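Local atomic coordinates of lipoprotein (Streptococcus pneumoniae, PDB entry 3CX3), a protein that binds zinc and probably serves as the lipid-anchored, solute-binding component of an ABC transporter that takes the metal into the pneumococcal cell. Residues G29-V34 / K147-K152; R213-I218 / E242-S247. One frame throughout, in Å; residues are numbered along the deposited sequence. Where two conformers were deposited one is given.

Contact 1 of 2, residues G29-V34 / K147-K152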
# COMPACT_ATOMS: atom_id res chain seq x y z
N GLY A 29 7.02 -12.22 13.52
CA GLY A 29 8.43 -12.33 13.88
C GLY A 29 9.10 -13.50 13.19
O GLY A 29 9.53 -13.38 12.03
N ASP A 30 9.16 -14.64 13.89
CA ASP A 30 9.80 -15.86 13.39
C ASP A 30 8.87 -17.08 13.44
O ASP A 30 9.31 -18.21 13.20
CB ASP A 30 11.08 -16.14 14.19
CG ASP A 30 10.85 -16.20 15.71
OD1 ASP A 30 9.69 -16.06 16.17
OD2 ASP A 30 11.84 -16.38 16.45
N LEU A 31 7.60 -16.84 13.74
CA LEU A 31 6.65 -17.90 14.05
C LEU A 31 6.07 -18.73 12.91
O LEU A 31 6.03 -19.96 13.00
CB LEU A 31 5.49 -17.33 14.85
CG LEU A 31 5.75 -17.12 16.33
CD1 LEU A 31 4.46 -16.62 16.93
CD2 LEU A 31 6.20 -18.42 16.98
N ASN A 32 5.60 -18.07 11.86
CA ASN A 32 4.82 -18.77 10.85
C ASN A 32 5.48 -18.84 9.48
O ASN A 32 6.47 -18.17 9.23
CB ASN A 32 3.42 -18.13 10.76
CG ASN A 32 2.73 -18.03 12.12
OD1 ASN A 32 2.17 -19.00 12.62
ND2 ASN A 32 2.74 -16.84 12.71
N ASP A 33 4.94 -19.69 8.60
CA ASP A 33 5.40 -19.75 7.21
C ASP A 33 4.62 -18.74 6.35
O ASP A 33 3.59 -19.08 5.75
CB ASP A 33 5.29 -21.17 6.64
CG ASP A 33 5.59 -21.24 5.14
OD1 ASP A 33 6.40 -20.43 4.62
OD2 ASP A 33 5.00 -22.11 4.47
N VAL A 34 5.15 -17.52 6.31
CA VAL A 34 4.50 -16.41 5.60
C VAL A 34 5.09 -16.27 4.21
O VAL A 34 6.25 -15.90 4.06
CB VAL A 34 4.61 -15.06 6.36
CG1 VAL A 34 3.90 -13.96 5.59
CG2 VAL A 34 4.02 -15.17 7.76
N LYS A 147 -0.75 -15.11 21.06
CA LYS A 147 -1.33 -13.77 21.24
C LYS A 147 -0.31 -12.77 21.76
O LYS A 147 -0.36 -11.59 21.42
CB LYS A 147 -2.53 -13.82 22.20
CG LYS A 147 -2.99 -12.45 22.71
CD LYS A 147 -4.31 -12.53 23.46
CE LYS A 147 -4.83 -11.14 23.87
NZ LYS A 147 -4.60 -10.83 25.32
N GLU A 148 0.61 -13.26 22.58
CA GLU A 148 1.64 -12.43 23.18
C GLU A 148 2.59 -11.90 22.13
O GLU A 148 2.88 -10.71 22.11
CB GLU A 148 2.41 -13.24 24.22
CG GLU A 148 1.79 -13.23 25.59
CD GLU A 148 0.34 -13.68 25.61
OE1 GLU A 148 0.07 -14.86 25.26
OE2 GLU A 148 -0.53 -12.84 25.99
N THR A 149 3.05 -12.79 21.26
CA THR A 149 4.02 -12.45 20.23
C THR A 149 3.46 -11.45 19.23
O THR A 149 4.16 -10.51 18.83
CB THR A 149 4.55 -13.71 19.53
OG1 THR A 149 5.15 -14.57 20.51
CG2 THR A 149 5.60 -13.36 18.46
N TYR A 150 2.19 -11.64 18.85
CA TYR A 150 1.52 -10.80 17.86
C TYR A 150 1.28 -9.41 18.39
O TYR A 150 1.64 -8.42 17.74
CB TYR A 150 0.19 -11.41 17.39
CG TYR A 150 0.28 -12.80 16.77
CD1 TYR A 150 -0.57 -13.82 17.18
CD2 TYR A 150 1.23 -13.09 15.80
CE1 TYR A 150 -0.48 -15.08 16.64
CE2 TYR A 150 1.34 -14.36 15.25
CZ TYR A 150 0.48 -15.35 15.68
OH TYR A 150 0.57 -16.60 15.13
N GLN A 151 0.67 -9.32 19.57
CA GLN A 151 0.32 -8.02 20.15
C GLN A 151 1.53 -7.12 20.45
O GLN A 151 1.41 -5.89 20.45
CB GLN A 151 -0.56 -8.19 21.39
CG GLN A 151 -1.87 -8.93 21.15
CD GLN A 151 -2.78 -8.27 20.12
OE1 GLN A 151 -3.06 -7.08 20.20
NE2 GLN A 151 -3.26 -9.05 19.16
N LYS A 152 2.70 -7.72 20.70
CA LYS A 152 3.90 -6.92 20.97
C LYS A 152 4.67 -6.56 19.68
O LYS A 152 5.22 -5.45 19.56
CB LYS A 152 4.79 -7.58 22.04
CG LYS A 152 5.90 -6.64 22.59
CD LYS A 152 6.01 -6.66 24.15
CE LYS A 152 5.34 -5.45 24.83
NZ LYS A 152 3.93 -5.22 24.39
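L31 and T149 meet through their methyl groups, the side chains reaching toward each other tip to tip: L31 CD1 lies 3.8 Å from T149 CG2 and 3.9 Å from T149 CB. With OG1 set beside its backbone N (chi1 -59°), T149 turns CG2 anti to that N. The same L31 CD1 touches the ring of Y150 more loosely and obliquely, 4.2 Å from CE2, and the leucine also packs on H146 just ahead of the helix. The T149 side chain also comes to about 3 Å from a bound sodium ion. Helix 147-173 is the long helix that runs from the N-terminal lobe to the C-terminal one, a hallmark of metal-binding receptors of this family; residues 29-34 lead from helix 18-28 into edge strand 33-36 of the first sheet, within a beta-alpha-beta connection, and G29, with positive phi, is where the chain leaves helix 18-28. The polar part of the contact joins N32 and Y150, which approach from opposite directions. N32 ND2 donates to Y150 OH over 3.3 Å, at an N-H...O angle of 158°. The amide sits at the ring edge with the two planes 19° apart, almost coplanar. The stronger polar partners lie outside: S28 OG for N32 ND2 and D143 OD1 for Y150 OH, while N32 OD1 takes the backbone N of M11. Bonds to both ND2 and OD1 hold the amide's orientation, and the phenol oxygen is held between N32 and D143. The buried tyrosine also packs on V27 and S140.

Contact 2 of 2, residues R213-I218 / E242-S247; sequences RQLTEI and ETLVKS
L215 and L244 mark the closest approach of the two backbones, with 8.7 Å between their CA atoms. Residues 213-218 form a turn and a half of regular helix, in which E217 N bonds to R213 O. The facing segment is less orderly. Around 242-245 the helix is weakly bonded, and T243 is the centre of an inverse gamma turn that brings L244 N to 2.7 Å from E242 O; the same carbonyl also accepts from K246 N, so two backbone donors grip it. Residues 246-247 are loop, and a weak bond runs from S247 OG to L244 O.

No hydrogen bond crosses the contact; three aliphatic side chains make it. L244 points at the opposing helix and divides its two methyls between residues one turn apart. Its CD1 meets L215 CD2 at 3.5 Å, the two side chains running at a slant to each other, while its CD2 meets I218 CD1 at 3.4 Å, with these chains at about a right angle. The two partner methyls lie side by side in front of the L244 fork. L215 and I218 leave their own backbone pointing neither at nor away from the partner, and it is their outer methyls that close the gap. The first torsions of all three side chains lie away from staggered values, so the exact methyl positions and their short distances are best taken as approximate.

Both helices belong to the crossovers of the second parallel sheet: helix 213-224 leads from strand 198-200 to strand 230-232, and helix 239-245 leads on to strand 252-254. L244 also packs on I230 and I201, while V245 lies against I230 and L252, seating the short helix on the sheet beside helix 213-224.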
# COMPACT_ATOMS: atom_id res chain seq x y z
N ARG A 213 -7.69 15.26 -22.53
CA ARG A 213 -8.17 16.49 -21.90
C ARG A 213 -7.66 16.56 -20.45
O ARG A 213 -7.27 17.63 -19.98
CB ARG A 213 -9.70 16.57 -21.94
CG ARG A 213 -10.30 17.78 -21.21
CD ARG A 213 -11.82 17.73 -21.16
NE ARG A 213 -12.40 17.84 -22.50
CZ ARG A 213 -13.67 18.12 -22.78
NH1 ARG A 213 -14.54 18.34 -21.79
NH2 ARG A 213 -14.08 18.19 -24.05
N GLN A 214 -7.68 15.43 -19.75
CA GLN A 214 -7.17 15.37 -18.38
C GLN A 214 -5.68 15.67 -18.39
O GLN A 214 -5.20 16.46 -17.59
CB GLN A 214 -7.44 14.01 -17.73
CG GLN A 214 -8.92 13.69 -17.66
CD GLN A 214 -9.23 12.49 -16.79
OE1 GLN A 214 -9.12 12.55 -15.57
NE2 GLN A 214 -9.66 11.39 -17.43
N LEU A 215 -4.98 15.07 -19.34
CA LEU A 215 -3.58 15.37 -19.57
C LEU A 215 -3.26 16.85 -19.76
O LEU A 215 -2.23 17.32 -19.29
CB LEU A 215 -3.13 14.61 -20.80
CG LEU A 215 -2.30 13.40 -20.44
CD1 LEU A 215 -2.55 12.29 -21.45
CD2 LEU A 215 -0.85 13.85 -20.42
N THR A 216 -4.13 17.57 -20.45
CA THR A 216 -3.95 19.00 -20.68
C THR A 216 -4.11 19.78 -19.37
O THR A 216 -3.31 20.66 -19.06
CB THR A 216 -4.86 19.50 -21.86
OG1 THR A 216 -4.05 19.74 -23.01
CG2 THR A 216 -5.62 20.79 -21.52
N GLU A 217 -5.14 19.43 -18.59
CA GLU A 217 -5.35 20.00 -17.26
C GLU A 217 -4.17 19.74 -16.34
O GLU A 217 -3.62 20.68 -15.76
CB GLU A 217 -6.58 19.39 -16.61
CG GLU A 217 -7.88 19.62 -17.34
CD GLU A 217 -8.99 18.74 -16.78
OE1 GLU A 217 -8.68 17.62 -16.30
OE2 GLU A 217 -10.16 19.18 -16.81
N ILE A 218 -3.78 18.47 -16.19
CA ILE A 218 -2.67 18.15 -15.30
C ILE A 218 -1.44 18.91 -15.80
O ILE A 218 -0.66 19.39 -14.99
CB ILE A 218 -2.40 16.59 -15.05
CG1 ILE A 218 -1.12 16.10 -15.74
CG2 ILE A 218 -3.63 15.69 -15.30
CD1 ILE A 218 0.12 16.21 -14.84
N GLU A 242 6.55 9.91 -18.27
CA GLU A 242 7.71 10.29 -19.09
C GLU A 242 7.34 11.43 -20.03
O GLU A 242 7.99 12.48 -20.06
CB GLU A 242 8.19 9.11 -19.94
CG GLU A 242 9.46 8.39 -19.47
CD GLU A 242 9.16 7.16 -18.64
OE1 GLU A 242 9.36 7.22 -17.41
OE2 GLU A 242 8.72 6.13 -19.21
N THR A 243 6.27 11.22 -20.78
CA THR A 243 5.83 12.15 -21.81
C THR A 243 5.06 13.34 -21.20
O THR A 243 3.98 13.72 -21.65
CB THR A 243 5.02 11.40 -22.91
OG1 THR A 243 3.82 10.86 -22.35
CG2 THR A 243 5.83 10.24 -23.52
N LEU A 244 5.66 13.92 -20.16
CA LEU A 244 5.06 14.99 -19.36
C LEU A 244 6.18 15.89 -18.88
O LEU A 244 5.99 17.08 -18.64
CB LEU A 244 4.33 14.41 -18.15
CG LEU A 244 3.11 15.14 -17.62
CD1 LEU A 244 1.92 14.76 -18.45
CD2 LEU A 244 2.89 14.74 -16.18
N VAL A 245 7.35 15.29 -18.71
CA VAL A 245 8.60 16.01 -18.82
C VAL A 245 8.65 16.29 -20.31
O VAL A 245 8.75 17.44 -20.75
CB VAL A 245 9.81 15.13 -18.47
CG1 VAL A 245 11.02 15.98 -18.07
CG2 VAL A 245 9.47 14.14 -17.38
N LYS A 246 8.51 15.21 -21.09
CA LYS A 246 8.55 15.23 -22.55
C LYS A 246 7.34 15.97 -23.16
O LYS A 246 6.81 15.58 -24.21
CB LYS A 246 8.68 13.80 -23.09
CG LYS A 246 9.88 13.04 -22.52
CD LYS A 246 10.01 11.61 -23.06
CE LYS A 246 11.35 10.97 -22.66
NZ LYS A 246 11.52 10.76 -21.18
N SER A 247 6.92 17.02 -22.46
CA SER A 247 5.96 18.01 -22.95
C SER A 247 6.38 19.34 -22.31
O SER A 247 7.55 19.71 -22.38
CB SER A 247 4.52 17.63 -22.60
OG SER A 247 4.17 17.98 -21.27

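How the contacts relate
From the N terminus, the chain lays down strand 12-15 and edge strand 33-36; contact 1 closes a loop of 112 residues that holds strands 61-64 and 86-89 and helix 125-142, along with the zinc ligands H44 and H120. Helix 147-173 leads to the second sheet, where the ligand H184 follows strand 180-182. Contact 2 closes a much shorter loop of 23 residues around strand 230-232; the last ligand, E259, follows later. The contacts stand in series, neither nested nor crossed. Their centres are 46 Å apart on opposite sides of the chain's centre, contact 1 tying the interlobe helix to the N-terminal lobe and contact 2 joining two crossover helices of the C-terminal one.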